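Isoflavone reductase (PDB 2GAS) reduces achiral isoflavones to chiral isoflavanones with NADPH, on the pathway to the alfalfa phytoalexin medicarpin. Local coordinates at residues C151-T156 and H213-K218. Sequence-based numbering, arbitrary orientation.
Sequences CCHAFT and HIRLPK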
loop_
_atom_site.group_PDB
_atom_site.type_symbol
_atom_site.label_atom_id
_atom_site.label_comp_id
_atom_site.label_asym_id
_atom_site.label_seq_id
_atom_site.Cartn_x
_atom_site.Cartn_y
_atom_site.Cartn_z
ATOM N N CYS A 151 -1.944 6.762 0.021
ATOM C CA CYS A 151 -1.286 6.478 1.291
ATOM C C CYS A 151 -2.243 5.688 2.175
ATOM O O CYS A 151 -3.046 6.261 2.916
ATOM C CB CYS A 151 -0.886 7.798 1.954
ATOM S SG CYS A 151 0.100 8.858 0.852
ATOM N N CYS A 152 -2.147 4.364 2.086
ATOM C CA CYS A 152 -3.032 3.471 2.836
ATOM C C CYS A 152 -2.481 3.011 4.172
ATOM O O CYS A 152 -3.124 2.239 4.882
ATOM C CB CYS A 152 -3.369 2.244 1.988
ATOM S SG CYS A 152 -1.917 1.273 1.509
ATOM N N HIS A 153 -1.281 3.467 4.508
ATOM C CA HIS A 153 -0.657 3.098 5.762
ATOM C C HIS A 153 -0.472 1.595 5.986
ATOM O O HIS A 153 0.039 0.910 5.103
ATOM C CB HIS A 153 -1.408 3.780 6.911
ATOM C CG HIS A 153 -1.192 5.262 6.936
ATOM N ND1 HIS A 153 0.024 5.822 7.262
ATOM C CD2 HIS A 153 -1.984 6.288 6.546
ATOM C CE1 HIS A 153 -0.025 7.127 7.064
ATOM N NE2 HIS A 153 -1.233 7.435 6.628
ATOM N N ALA A 154 -0.908 1.069 7.127
ATOM C CA ALA A 154 -0.664 -0.335 7.447
ATOM C C ALA A 154 -1.617 -1.416 6.948
ATOM O O ALA A 154 -2.750 -1.520 7.408
ATOM C CB ALA A 154 -0.489 -0.479 8.963
ATOM N N PHE A 155 -1.135 -2.237 6.019
ATOM C CA PHE A 155 -1.934 -3.341 5.486
ATOM C C PHE A 155 -2.146 -4.350 6.607
ATOM O O PHE A 155 -1.205 -4.686 7.327
ATOM C CB PHE A 155 -1.191 -4.056 4.357
ATOM C CG PHE A 155 -1.203 -3.327 3.054
ATOM C CD1 PHE A 155 -2.362 -3.269 2.287
ATOM C CD2 PHE A 155 -0.049 -2.719 2.575
ATOM C CE1 PHE A 155 -2.369 -2.616 1.058
ATOM C CE2 PHE A 155 -0.048 -2.065 1.347
ATOM C CZ PHE A 155 -1.210 -2.014 0.588
ATOM N N THR A 156 -3.367 -4.856 6.738
ATOM C CA THR A 156 -3.656 -5.837 7.776
ATOM C C THR A 156 -2.818 -7.100 7.607
ATOM O O THR A 156 -2.293 -7.638 8.583
ATOM C CB THR A 156 -5.143 -6.237 7.767
ATOM O OG1 THR A 156 -5.542 -6.554 6.427
ATOM C CG2 THR A 156 -6.005 -5.103 8.306
ATOM N N HIS A 213 -5.441 9.804 1.765
ATOM C CA HIS A 213 -5.060 9.126 2.998
ATOM C C HIS A 213 -6.137 8.210 3.539
ATOM O O HIS A 213 -7.292 8.613 3.676
ATOM C CB HIS A 213 -4.725 10.175 4.054
ATOM C CG HIS A 213 -3.771 11.217 3.569
ATOM N ND1 HIS A 213 -2.405 11.100 3.719
ATOM C CD2 HIS A 213 -3.978 12.353 2.863
ATOM C CE1 HIS A 213 -1.813 12.121 3.123
ATOM N NE2 HIS A 213 -2.744 12.894 2.596
ATOM N N ILE A 214 -5.749 6.980 3.858
ATOM C CA ILE A 214 -6.694 6.021 4.408
ATOM C C ILE A 214 -6.462 5.875 5.911
ATOM O O ILE A 214 -5.496 5.250 6.344
ATOM C CB ILE A 214 -6.540 4.621 3.756
ATOM C CG1 ILE A 214 -6.518 4.738 2.229
ATOM C CG2 ILE A 214 -7.678 3.707 4.215
ATOM C CD1 ILE A 214 -7.812 5.172 1.619
ATOM N N ARG A 215 -7.327 6.498 6.703
ATOM C CA ARG A 215 -7.277 6.401 8.161
ATOM C C ARG A 215 -8.739 6.149 8.520
ATOM O O ARG A 215 -9.492 7.090 8.751
ATOM C CB ARG A 215 -6.803 7.708 8.812
ATOM C CG ARG A 215 -5.288 7.878 8.929
ATOM C CD ARG A 215 -4.725 8.792 7.855
ATOM N NE ARG A 215 -5.267 10.154 7.898
ATOM C CZ ARG A 215 -4.755 11.165 8.601
ATOM N NH1 ARG A 215 -3.673 10.993 9.351
ATOM N NH2 ARG A 215 -5.309 12.368 8.522
ATOM N N LEU A 216 -9.133 4.879 8.540
ATOM C CA LEU A 216 -10.518 4.503 8.827
ATOM C C LEU A 216 -10.802 4.508 10.335
ATOM O O LEU A 216 -10.122 3.849 11.113
ATOM C CB LEU A 216 -10.796 3.131 8.207
ATOM C CG LEU A 216 -10.397 3.041 6.724
ATOM C CD1 LEU A 216 -10.397 1.596 6.270
ATOM C CD2 LEU A 216 -11.345 3.879 5.873
ATOM N N PRO A 217 -11.834 5.254 10.758
ATOM C CA PRO A 217 -12.230 5.382 12.164
ATOM C C PRO A 217 -12.118 4.157 13.071
ATOM O O PRO A 217 -11.430 4.205 14.088
ATOM C CB PRO A 217 -13.658 5.910 12.062
ATOM C CG PRO A 217 -13.558 6.816 10.880
ATOM C CD PRO A 217 -12.791 5.958 9.886
ATOM N N LYS A 218 -12.783 3.064 12.715
ATOM C CA LYS A 218 -12.742 1.871 13.551
ATOM C C LYS A 218 -11.431 1.103 13.476
ATOM O O LYS A 218 -11.216 0.164 14.245
ATOM C CB LYS A 218 -13.908 0.941 13.206
ATOM C CG LYS A 218 -15.259 1.481 13.660
ATOM C CD LYS A 218 -16.404 0.541 13.299
ATOM C CE LYS A 218 -16.606 0.466 11.794
ATOM N NZ LYS A 218 -17.758 -0.410 11.427
HETATM O O HOH W 1 -5.201 2.586 6.749
#
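C151 and H213 form a parallel beta bridge at the ends of strands 148-151 and 210-213, where I214 N donates a nearly straight hydrogen bond (3.0 Å, 164°) to C151 O. H213 CA also offers its hydrogen to C151 O, a weaker CA-H...O contact of 3.5 Å. C152 and I214 stay in register; beyond them the two backbones part, and a water donates to both C152 O (2.8 Å) and I214 O (2.7 Å), joining two acceptors that cannot bond each other. C151 and H213 send their side chains to the same face of the sheet. There C151 CB lies 4.0 Å from H213 ND1, and C151 SG stands obliquely to the H213 ring. On the other face I214 packs its CG1 3.8 Å from C152 CA and close to C152 CB, an apolar patch. H153, with positive phi (58°), turns its ring back to the C151-H213 side: CG lies anti to its own carbonyl carbon (chi1 -70°), and the CD2 edge comes 3.7 Å from I214 O. The R215 chain, bent at chi2 and chi3, lays its CD beside this ring, 3.9 Å from both H153 CD2 and NE2. The polar ends are held outside the pair: H153 NE2 and H213 ND1 both bond to Y277 OH, H213 NE2 bonds to D284, and R215 makes a salt bridge to E286 and a cation-pi contact with Y277. The buried junction thus carries the parallel strand pairing of this NADP-binding Rossmann-type reductase to the point where the two segments diverge. C151 borders R137, assigned by similarity to NADP(+) binding; C152 and I214 rest on helix 191-202, while H153 and R215 touch A187 of strand 185-189.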